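PDB 4HNG: NAD-dependent epimerase/dehydratase from Veillonella parvula, which probably binds NAD(P) in a Rossmann-type domain, consistent with an epimerase or dehydratase role. Local coordinates for residues Y5-I10 against N73-F78. Residues are numbered along the deposited sequence; the frame is centred on the assembly and turned at random.
Sequences YKYITI and NAEVVF
Glu75 reaches across to the start of segment 5-10, where its carboxylate, a side chain, supplies the acceptor for backbone N-H groups ahead of the regular strand pairing. Its OE1 accepts the Lys6 N-H at 2.7 Å, nearly straight at 173° and on the syn side but some way out of the carboxylate plane, and takes a second, weak bond from Tyr7 N. With CG anti to its own carbonyl carbon (chi1 -68°) the chain is turned toward segment 5-10, and its extension beyond CG carries the carboxylate to Lys6 N, a reach that suits glutamate. OE2 lies at the edge of the Tyr7 ring, 3.4 Å from CD2, the carboxylate perpendicular to the ring. With an alanine here, Lys6 N is likely to lose this acceptor and Tyr7 N its weak one, leaving the residues that lead into the strand freer to move. Further along, Tyr7 O is gripped twice, by Glu75 N at 2.9 Å and by Val76 N at 3.3 Å, before the regular parallel pattern sets in: Thr9 N donates to Val76 O, and Phe78 N to Thr9 O (2.9 Å).

Beta-branched Val76 suits its place between two partners. Its CB sits over the centre of the Tyr5 ring in a CH-pi contact, 4.1 Å from the centroid, while CG1 packs 3.7 Å from Ile8 CB. On the same face Ile10 CG2 meets the edge of the Phe78 ring at CD2. Thr9 lies on the other face beside small Ala74, its OG1 hydrogen-bonded to Ala70 O of helix 64-71.

These are neighbouring parallel strands of the Rossmann fold. Strand 32-37 pairs with the far edge of 7-11 and strand 102-108 with that of 76-79, while helix 16-28 covers Ile8, Ile10 and Phe78 through Leu25, Ala18, Thr22 and Leu21.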
loop_
_atom_site.group_PDB
_atom_site.type_symbol
_atom_site.label_atom_id
_atom_site.label_comp_id
_atom_site.label_asym_id
_atom_site.label_seq_id
_atom_site.Cartn_x
_atom_site.Cartn_y
_atom_site.Cartn_z
ATOM N N TYR A 5 -1.150 -10.447 -13.454
ATOM C CA TYR A 5 0.024 -9.596 -13.581
ATOM C C TYR A 5 1.282 -10.433 -13.420
ATOM O O TYR A 5 1.348 -11.304 -12.559
ATOM C CB TYR A 5 0.006 -8.492 -12.522
ATOM C CG TYR A 5 -1.148 -7.530 -12.661
ATOM C CD1 TYR A 5 -1.208 -6.650 -13.725
ATOM C CD2 TYR A 5 -2.164 -7.483 -11.709
ATOM C CE1 TYR A 5 -2.251 -5.768 -13.863
ATOM C CE2 TYR A 5 -3.219 -6.599 -11.843
ATOM C CZ TYR A 5 -3.253 -5.744 -12.923
ATOM O OH TYR A 5 -4.290 -4.853 -13.082
ATOM N N LYS A 6 2.281 -10.177 -14.254
ATOM C CA LYS A 6 3.546 -10.885 -14.128
ATOM C C LYS A 6 4.644 -9.995 -13.554
ATOM O O LYS A 6 5.499 -10.463 -12.804
ATOM C CB LYS A 6 3.988 -11.474 -15.469
ATOM C CG LYS A 6 5.294 -12.236 -15.373
ATOM C CD LYS A 6 5.514 -13.136 -16.574
ATOM C CE LYS A 6 6.682 -14.080 -16.335
ATOM N NZ LYS A 6 6.498 -14.883 -15.091
ATOM N N TYR A 7 4.619 -8.711 -13.898
ATOM C CA TYR A 7 5.657 -7.796 -13.437
ATOM C C TYR A 7 5.094 -6.751 -12.496
ATOM O O TYR A 7 4.224 -5.965 -12.889
ATOM C CB TYR A 7 6.348 -7.106 -14.614
ATOM C CG TYR A 7 6.918 -8.072 -15.625
ATOM C CD1 TYR A 7 8.191 -8.598 -15.465
ATOM C CD2 TYR A 7 6.180 -8.467 -16.731
ATOM C CE1 TYR A 7 8.718 -9.490 -16.383
ATOM C CE2 TYR A 7 6.696 -9.353 -17.653
ATOM C CZ TYR A 7 7.966 -9.863 -17.474
ATOM O OH TYR A 7 8.477 -10.747 -18.401
ATOM N N ILE A 8 5.589 -6.766 -11.263
ATOM C CA ILE A 8 5.201 -5.793 -10.252
ATOM C C ILE A 8 6.411 -5.025 -9.748
ATOM O O ILE A 8 7.462 -5.604 -9.478
ATOM C CB ILE A 8 4.455 -6.473 -9.073
ATOM C CG1 ILE A 8 4.045 -5.445 -8.025
ATOM C CG2 ILE A 8 5.316 -7.560 -8.435
ATOM C CD1 ILE A 8 3.057 -5.991 -7.003
ATOM N N THR A 9 6.260 -3.709 -9.624
ATOM C CA THR A 9 7.237 -2.902 -8.914
ATOM C C THR A 9 6.684 -2.449 -7.566
ATOM O O THR A 9 5.587 -1.895 -7.484
ATOM C CB THR A 9 7.665 -1.682 -9.732
ATOM O OG1 THR A 9 8.352 -2.128 -10.911
ATOM C CG2 THR A 9 8.604 -0.812 -8.925
ATOM N N ILE A 10 7.459 -2.720 -6.526
ATOM C CA ILE A 10 7.092 -2.353 -5.166
ATOM C C ILE A 10 7.899 -1.144 -4.738
ATOM O O ILE A 10 9.113 -1.222 -4.577
ATOM C CB ILE A 10 7.330 -3.530 -4.215
ATOM C CG1 ILE A 10 6.370 -4.670 -4.590
ATOM C CG2 ILE A 10 7.154 -3.090 -2.757
ATOM C CD1 ILE A 10 6.598 -5.961 -3.818
ATOM N N ASN A 73 8.178 -0.938 -17.761
ATOM C CA ASN A 73 7.596 -2.257 -18.020
ATOM C C ASN A 73 6.944 -2.937 -16.803
ATOM O O ASN A 73 6.725 -4.148 -16.805
ATOM C CB ASN A 73 8.637 -3.193 -18.645
ATOM C CG ASN A 73 9.134 -2.702 -19.995
ATOM O OD1 ASN A 73 8.354 -2.244 -20.834
ATOM N ND2 ASN A 73 10.442 -2.794 -20.210
ATOM N N ALA A 74 6.640 -2.170 -15.763
ATOM C CA ALA A 74 5.823 -2.706 -14.684
ATOM C C ALA A 74 4.411 -2.859 -15.223
ATOM O O ALA A 74 3.950 -2.028 -16.005
ATOM C CB ALA A 74 5.822 -1.768 -13.469
ATOM N N GLU A 75 3.721 -3.912 -14.806
ATOM C CA GLU A 75 2.328 -4.093 -15.195
ATOM C C GLU A 75 1.422 -3.575 -14.087
ATOM O O GLU A 75 0.279 -3.184 -14.336
ATOM C CB GLU A 75 2.055 -5.560 -15.513
ATOM C CG GLU A 75 2.764 -6.028 -16.767
ATOM C CD GLU A 75 2.653 -7.511 -16.981
ATOM O OE1 GLU A 75 2.104 -8.202 -16.098
ATOM O OE2 GLU A 75 3.120 -7.985 -18.035
ATOM N N VAL A 76 1.959 -3.573 -12.870
ATOM C CA VAL A 76 1.281 -3.019 -11.707
ATOM C C VAL A 76 2.323 -2.481 -10.737
ATOM O O VAL A 76 3.418 -3.032 -10.619
ATOM C CB VAL A 76 0.389 -4.069 -11.013
ATOM C CG1 VAL A 76 1.223 -5.250 -10.529
ATOM C CG2 VAL A 76 -0.368 -3.445 -9.854
ATOM N N VAL A 77 1.998 -1.387 -10.060
ATOM C CA VAL A 77 2.900 -0.762 -9.107
ATOM C C VAL A 77 2.222 -0.690 -7.744
ATOM O O VAL A 77 1.079 -0.243 -7.649
ATOM C CB VAL A 77 3.301 0.657 -9.577
ATOM C CG1 VAL A 77 4.144 1.350 -8.529
ATOM C CG2 VAL A 77 4.061 0.580 -10.909
ATOM N N PHE A 78 2.915 -1.164 -6.710
ATOM C CA PHE A 78 2.415 -1.097 -5.343
ATOM C C PHE A 78 3.175 0.007 -4.626
ATOM O O PHE A 78 4.405 -0.002 -4.603
ATOM C CB PHE A 78 2.618 -2.437 -4.632
ATOM C CG PHE A 78 2.216 -2.424 -3.181
ATOM C CD1 PHE A 78 0.875 -2.464 -2.842
ATOM C CD2 PHE A 78 3.162 -2.356 -2.168
ATOM C CE1 PHE A 78 0.493 -2.447 -1.514
ATOM C CE2 PHE A 78 2.780 -2.338 -0.830
ATOM C CZ PHE A 78 1.436 -2.381 -0.512
#